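Local coordinates for protein NADPH Quinone Oxidoreductase (Streptococcus mutans, PDB 4F8Y) that probably catalyses the NADPH-dependent reduction of quinones such as menadione, using bound flavin-adenine dinucleotide as its redox cofactor, at residues 58-72 against 94-106. Residues are numbered along the deposited sequence; the frame is centred on the assembly and turned at random.
Sequences LAKVAEMEKYRDLVT and GFIDRVFVADFAY. With VK3 (menadione), chain F.
A chi1 of 177° swings the Phe104 ring away from its own backbone N and across to Arg68, whose CG lies squarely over the ring face, 3.9 Å from the centroid, in a CH-pi contact. Arginine suits this place because its methylenes cover the aromatic face while a bend at chi3 carries the guanidinium, turned 71° from the ring, back to its own segment. There NH1 and NH2 both donate end-on to Val61 O, at 3.1 Å and 2.9 Å, tying the helix back to the backbone just before the type I turn from Ala62 to Glu65. Water 3 accepts a hydrogen bond from Arg68 NH1 and donates one to Arg98 O, so that one water ties the two segments together. In this flavodoxin-like fold, helix 65-72 crosses helix 94-99 at nearly a right angle, and the branched Val99 fills the crossing: its CG2 meets Tyr67 CB at 3.7 Å, and its CG1 faces Val71 CG2. Met64, a flexible thioether, lays CE over the centre of the Arg98 guanidinium face, 3.7 Å from CZ. At that group's edge, NH2, coming from above the carboxylate plane, donates to Glu63 OE1 (3.1 Å, 154°) in a salt bridge, while Arg98 NH1 is hydrogen-bonded to Asp44 O. Where segment 94-106 runs on to Tyr106 of the menadione pocket, small Ala59 lets Val101 CG2 pack 3.6 Å from its CA, and water 2 bridges Ala59 N to Ala102 O.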
loop_
_atom_site.group_PDB
_atom_site.type_symbol
_atom_site.label_atom_id
_atom_site.label_comp_id
_atom_site.label_asym_id
_atom_site.label_seq_id
_atom_site.Cartn_x
_atom_site.Cartn_y
_atom_site.Cartn_z
ATOM N N LEU A 58 9.681 8.971 15.431
ATOM C CA LEU A 58 8.374 8.474 15.003
ATOM C C LEU A 58 7.762 7.534 16.037
ATOM O O LEU A 58 6.564 7.584 16.293
ATOM C CB LEU A 58 8.464 7.818 13.613
ATOM C CG LEU A 58 8.747 8.769 12.436
ATOM C CD1 LEU A 58 8.934 7.995 11.156
ATOM C CD2 LEU A 58 7.636 9.798 12.275
ATOM N N ALA A 59 8.600 6.708 16.655
ATOM C CA ALA A 59 8.149 5.761 17.675
ATOM C C ALA A 59 7.680 6.483 18.931
ATOM O O ALA A 59 7.282 5.853 19.910
ATOM C CB ALA A 59 9.259 4.773 18.016
ATOM N N LYS A 60 7.732 7.809 18.903
ATOM C CA LYS A 60 7.214 8.601 20.006
ATOM C C LYS A 60 6.153 9.622 19.549
ATOM O O LYS A 60 5.820 10.552 20.287
ATOM C CB LYS A 60 8.362 9.280 20.756
ATOM C CG LYS A 60 9.405 8.304 21.311
ATOM C CD LYS A 60 8.896 7.576 22.549
ATOM N N VAL A 61 5.616 9.448 18.340
ATOM C CA VAL A 61 4.560 10.337 17.851
ATOM C C VAL A 61 3.281 10.105 18.661
ATOM O O VAL A 61 2.885 8.962 18.898
ATOM C CB VAL A 61 4.304 10.183 16.323
ATOM C CG1 VAL A 61 2.988 10.821 15.937
ATOM C CG2 VAL A 61 5.454 10.793 15.512
ATOM N N ALA A 62 2.644 11.192 19.092
ATOM C CA ALA A 62 1.511 11.117 20.024
ATOM C C ALA A 62 0.250 10.419 19.495
ATOM O O ALA A 62 -0.289 9.522 20.144
ATOM C CB ALA A 62 1.157 12.510 20.526
ATOM N N GLU A 63 -0.229 10.862 18.334
ATOM C CA GLU A 63 -1.479 10.373 17.749
ATOM C C GLU A 63 -1.472 8.854 17.543
ATOM O O GLU A 63 -2.526 8.200 17.566
ATOM C CB GLU A 63 -1.741 11.087 16.421
ATOM C CG GLU A 63 -3.003 10.646 15.708
ATOM C CD GLU A 63 -3.116 11.233 14.319
ATOM O OE1 GLU A 63 -2.133 11.831 13.838
ATOM O OE2 GLU A 63 -4.190 11.101 13.707
ATOM N N MET A 64 -0.277 8.301 17.360
ATOM C CA MET A 64 -0.124 6.883 17.048
ATOM C C MET A 64 0.090 6.020 18.280
ATOM O O MET A 64 0.218 4.798 18.168
ATOM C CB MET A 64 1.022 6.669 16.057
ATOM C CG MET A 64 0.730 7.179 14.652
ATOM S SD MET A 64 -0.679 6.354 13.878
ATOM C CE MET A 64 -1.963 7.595 14.074
ATOM N N GLU A 65 0.121 6.649 19.455
ATOM C CA GLU A 65 0.390 5.904 20.672
ATOM C C GLU A 65 -0.691 4.868 20.967
ATOM O O GLU A 65 -0.391 3.756 21.421
ATOM C CB GLU A 65 0.555 6.815 21.873
ATOM C CG GLU A 65 0.734 5.988 23.127
ATOM C CD GLU A 65 1.065 6.798 24.341
ATOM O OE1 GLU A 65 0.900 8.040 24.310
ATOM O OE2 GLU A 65 1.492 6.178 25.335
ATOM N N LYS A 66 -1.943 5.243 20.720
ATOM C CA LYS A 66 -3.070 4.334 20.875
ATOM C C LYS A 66 -2.824 3.050 20.081
ATOM O O LYS A 66 -3.102 1.933 20.551
ATOM C CB LYS A 66 -4.363 5.003 20.386
ATOM C CG LYS A 66 -5.609 4.189 20.686
ATOM C CD LYS A 66 -6.804 4.585 19.847
ATOM C CE LYS A 66 -7.878 3.505 19.959
ATOM N NZ LYS A 66 -9.193 3.901 19.380
ATOM N N TYR A 67 -2.287 3.224 18.877
ATOM C CA TYR A 67 -2.132 2.124 17.932
ATOM C C TYR A 67 -0.841 1.316 18.119
ATOM O O TYR A 67 -0.809 0.132 17.786
ATOM C CB TYR A 67 -2.312 2.633 16.499
ATOM C CG TYR A 67 -3.592 3.429 16.339
ATOM C CD1 TYR A 67 -4.831 2.793 16.316
ATOM C CD2 TYR A 67 -3.569 4.812 16.235
ATOM C CE1 TYR A 67 -6.007 3.512 16.178
ATOM C CE2 TYR A 67 -4.734 5.536 16.107
ATOM C CZ TYR A 67 -5.949 4.880 16.076
ATOM O OH TYR A 67 -7.111 5.598 15.943
ATOM N N ARG A 68 0.204 1.932 18.672
ATOM C CA ARG A 68 1.379 1.175 19.098
ATOM C C ARG A 68 1.005 0.260 20.257
ATOM O O ARG A 68 1.365 -0.916 20.281
ATOM C CB ARG A 68 2.505 2.101 19.546
ATOM C CG ARG A 68 3.229 2.812 18.411
ATOM C CD ARG A 68 4.524 3.466 18.887
ATOM N NE ARG A 68 4.287 4.535 19.851
ATOM C CZ ARG A 68 4.018 5.798 19.530
ATOM N NH1 ARG A 68 3.948 6.172 18.258
ATOM N NH2 ARG A 68 3.821 6.692 20.487
ATOM N N ASP A 69 0.276 0.809 21.220
ATOM C CA ASP A 69 -0.084 0.064 22.425
ATOM C C ASP A 69 -0.980 -1.142 22.133
ATOM O O ASP A 69 -0.880 -2.168 22.813
ATOM C CB ASP A 69 -0.745 0.990 23.446
ATOM C CG ASP A 69 0.250 1.912 24.130
ATOM O OD1 ASP A 69 1.466 1.632 24.063
ATOM O OD2 ASP A 69 -0.185 2.915 24.736
ATOM N N LEU A 70 -1.854 -1.016 21.129
ATOM C CA LEU A 70 -2.689 -2.134 20.666
ATOM C C LEU A 70 -1.820 -3.270 20.097
ATOM O O LEU A 70 -1.993 -4.454 20.436
ATOM C CB LEU A 70 -3.697 -1.654 19.609
ATOM C CG LEU A 70 -4.999 -0.993 20.076
ATOM C CD1 LEU A 70 -5.751 -0.395 18.894
ATOM C CD2 LEU A 70 -5.892 -1.999 20.825
ATOM N N VAL A 71 -0.870 -2.906 19.239
ATOM C CA VAL A 71 0.062 -3.891 18.690
ATOM C C VAL A 71 0.851 -4.606 19.783
ATOM O O VAL A 71 0.960 -5.822 19.768
ATOM C CB VAL A 71 1.027 -3.266 17.666
ATOM C CG1 VAL A 71 2.125 -4.260 17.303
ATOM C CG2 VAL A 71 0.258 -2.827 16.433
ATOM N N THR A 72 1.381 -3.849 20.737
ATOM C CA THR A 72 2.171 -4.429 21.820
ATOM C C THR A 72 1.340 -5.391 22.672
ATOM O O THR A 72 1.821 -6.439 23.110
ATOM C CB THR A 72 2.771 -3.331 22.731
ATOM O OG1 THR A 72 3.633 -2.476 21.959
ATOM C CG2 THR A 72 3.552 -3.963 23.892
ATOM N N GLY A 94 -0.957 2.952 5.328
ATOM C CA GLY A 94 -0.529 3.994 6.237
ATOM C C GLY A 94 -0.522 3.552 7.690
ATOM O O GLY A 94 0.245 4.087 8.497
ATOM N N PHE A 95 -1.369 2.586 8.029
ATOM C CA PHE A 95 -1.342 1.981 9.369
ATOM C C PHE A 95 0.039 1.365 9.654
ATOM O O PHE A 95 0.631 1.578 10.715
ATOM C CB PHE A 95 -2.462 0.933 9.523
ATOM C CG PHE A 95 -2.398 0.155 10.817
ATOM C CD1 PHE A 95 -2.779 0.744 12.018
ATOM C CD2 PHE A 95 -1.950 -1.164 10.827
ATOM C CE1 PHE A 95 -2.716 0.036 13.209
ATOM C CE2 PHE A 95 -1.875 -1.881 12.014
ATOM C CZ PHE A 95 -2.260 -1.280 13.208
ATOM N N ILE A 96 0.550 0.620 8.681
ATOM C CA ILE A 96 1.900 0.068 8.731
ATOM C C ILE A 96 2.968 1.157 8.756
ATOM O O ILE A 96 3.829 1.154 9.629
ATOM C CB ILE A 96 2.172 -0.874 7.527
ATOM C CG1 ILE A 96 1.099 -1.962 7.439
ATOM C CG2 ILE A 96 3.556 -1.487 7.635
ATOM C CD1 ILE A 96 0.942 -2.754 8.732
ATOM N N ASP A 97 2.912 2.078 7.792
ATOM C CA ASP A 97 3.866 3.181 7.703
ATOM C C ASP A 97 4.010 3.925 9.031
ATOM O O ASP A 97 5.119 4.215 9.477
ATOM C CB ASP A 97 3.443 4.209 6.649
ATOM C CG ASP A 97 3.511 3.686 5.236
ATOM O OD1 ASP A 97 4.102 2.610 5.001
ATOM O OD2 ASP A 97 2.963 4.376 4.356
ATOM N N ARG A 98 2.886 4.258 9.653
ATOM C CA ARG A 98 2.924 5.135 10.819
ATOM C C ARG A 98 3.133 4.412 12.146
ATOM O O ARG A 98 3.756 4.959 13.056
ATOM C CB ARG A 98 1.667 5.993 10.880
ATOM C CG ARG A 98 1.495 6.896 9.691
ATOM C CD ARG A 98 0.397 7.872 9.986
ATOM N NE ARG A 98 0.749 8.735 11.111
ATOM C CZ ARG A 98 -0.056 9.667 11.604
ATOM N NH1 ARG A 98 -1.261 9.840 11.079
ATOM N NH2 ARG A 98 0.337 10.416 12.625
ATOM N N VAL A 99 2.624 3.185 12.245
ATOM C CA VAL A 99 2.681 2.403 13.483
ATOM C C VAL A 99 3.890 1.441 13.568
ATOM O O VAL A 99 4.570 1.362 14.599
ATOM C CB VAL A 99 1.369 1.615 13.692
ATOM C CG1 VAL A 99 1.441 0.772 14.962
ATOM C CG2 VAL A 99 0.187 2.570 13.724
ATOM N N PHE A 100 4.152 0.707 12.492
ATOM C CA PHE A 100 5.273 -0.224 12.477
ATOM C C PHE A 100 6.571 0.514 12.156
ATOM O O PHE A 100 7.154 0.329 11.090
ATOM C CB PHE A 100 5.011 -1.360 11.477
ATOM C CG PHE A 100 3.933 -2.315 11.924
ATOM C CD1 PHE A 100 2.638 -1.858 12.179
ATOM C CD2 PHE A 100 4.209 -3.667 12.098
ATOM C CE1 PHE A 100 1.648 -2.726 12.598
ATOM C CE2 PHE A 100 3.215 -4.547 12.522
ATOM C CZ PHE A 100 1.935 -4.074 12.771
ATOM N N VAL A 101 7.021 1.347 13.092
ATOM C CA VAL A 101 8.148 2.246 12.843
ATOM C C VAL A 101 9.452 1.754 13.482
ATOM O O VAL A 101 9.440 0.903 14.361
ATOM C CB VAL A 101 7.839 3.691 13.319
ATOM C CG1 VAL A 101 6.728 4.316 12.481
ATOM C CG2 VAL A 101 7.463 3.697 14.791
ATOM N N ALA A 102 10.579 2.283 13.022
ATOM C CA ALA A 102 11.865 1.929 13.608
ATOM C C ALA A 102 11.878 2.302 15.080
ATOM O O ALA A 102 11.435 3.382 15.457
ATOM C CB ALA A 102 13.000 2.617 12.870
ATOM N N ASP A 103 12.378 1.385 15.899
ATOM C CA ASP A 103 12.416 1.539 17.350
ATOM C C ASP A 103 11.105 1.158 18.021
ATOM O O ASP A 103 10.945 1.310 19.229
ATOM C CB ASP A 103 12.852 2.939 17.737
ATOM C CG ASP A 103 14.292 3.175 17.419
ATOM O OD1 ASP A 103 15.067 2.201 17.538
ATOM O OD2 ASP A 103 14.644 4.312 17.043
ATOM N N PHE A 104 10.168 0.663 17.229
ATOM C CA PHE A 104 8.995 0.022 17.791
ATOM C C PHE A 104 8.814 -1.379 17.213
ATOM O O PHE A 104 8.890 -2.379 17.937
ATOM C CB PHE A 104 7.727 0.852 17.578
ATOM C CG PHE A 104 6.483 0.169 18.083
ATOM C CD1 PHE A 104 6.221 0.094 19.445
ATOM C CD2 PHE A 104 5.602 -0.440 17.202
ATOM C CE1 PHE A 104 5.093 -0.555 19.917
ATOM C CE2 PHE A 104 4.471 -1.094 17.675
ATOM C CZ PHE A 104 4.219 -1.146 19.033
ATOM N N ALA A 105 8.589 -1.442 15.905
ATOM C CA ALA A 105 8.288 -2.705 15.239
ATOM C C ALA A 105 9.552 -3.462 14.858
ATOM O O ALA A 105 9.550 -4.690 14.790
ATOM C CB ALA A 105 7.433 -2.466 14.020
ATOM N N TYR A 106 10.628 -2.720 14.622
ATOM C CA TYR A 106 11.888 -3.293 14.181
ATOM C C TYR A 106 13.032 -2.332 14.516
ATOM O O TYR A 106 12.808 -1.212 14.966
ATOM C CB TYR A 106 11.851 -3.525 12.671
ATOM C CG TYR A 106 11.849 -2.224 11.894
ATOM C CD1 TYR A 106 10.668 -1.514 11.689
ATOM C CD2 TYR A 106 13.032 -1.692 11.389
ATOM C CE1 TYR A 106 10.665 -0.320 10.999
ATOM C CE2 TYR A 106 13.039 -0.493 10.697
ATOM C CZ TYR A 106 11.854 0.190 10.503
ATOM O OH TYR A 106 11.856 1.378 9.809
HETATM C C1K VK3 F . 11.762 -0.894 7.011
HETATM O O1K VK3 F . 10.836 -0.332 7.885
HETATM C C2K VK3 F . 11.424 -2.188 6.373
HETATM C C3K VK3 F . 12.328 -2.782 5.533
HETATM C C4K VK3 F . 13.579 -2.159 5.273
HETATM O O4K VK3 F . 14.510 -2.787 4.430
HETATM C C5K VK3 F . 13.908 -0.905 5.887
HETATM C C6K VK3 F . 15.151 -0.270 5.632
HETATM C C7K VK3 F . 15.451 0.930 6.214
HETATM C C8K VK3 F . 14.468 1.568 7.130
HETATM C C9K VK3 F . 13.271 0.958 7.380
HETATM C C10 VK3 F . 12.956 -0.281 6.770
HETATM C C11 VK3 F . 11.969 -4.125 4.909
HETATM O O HOH W 1 4.366 7.447 14.094
HETATM O O HOH W 2 11.058 6.007 15.621
HETATM O O HOH W 3 4.115 4.408 15.825
#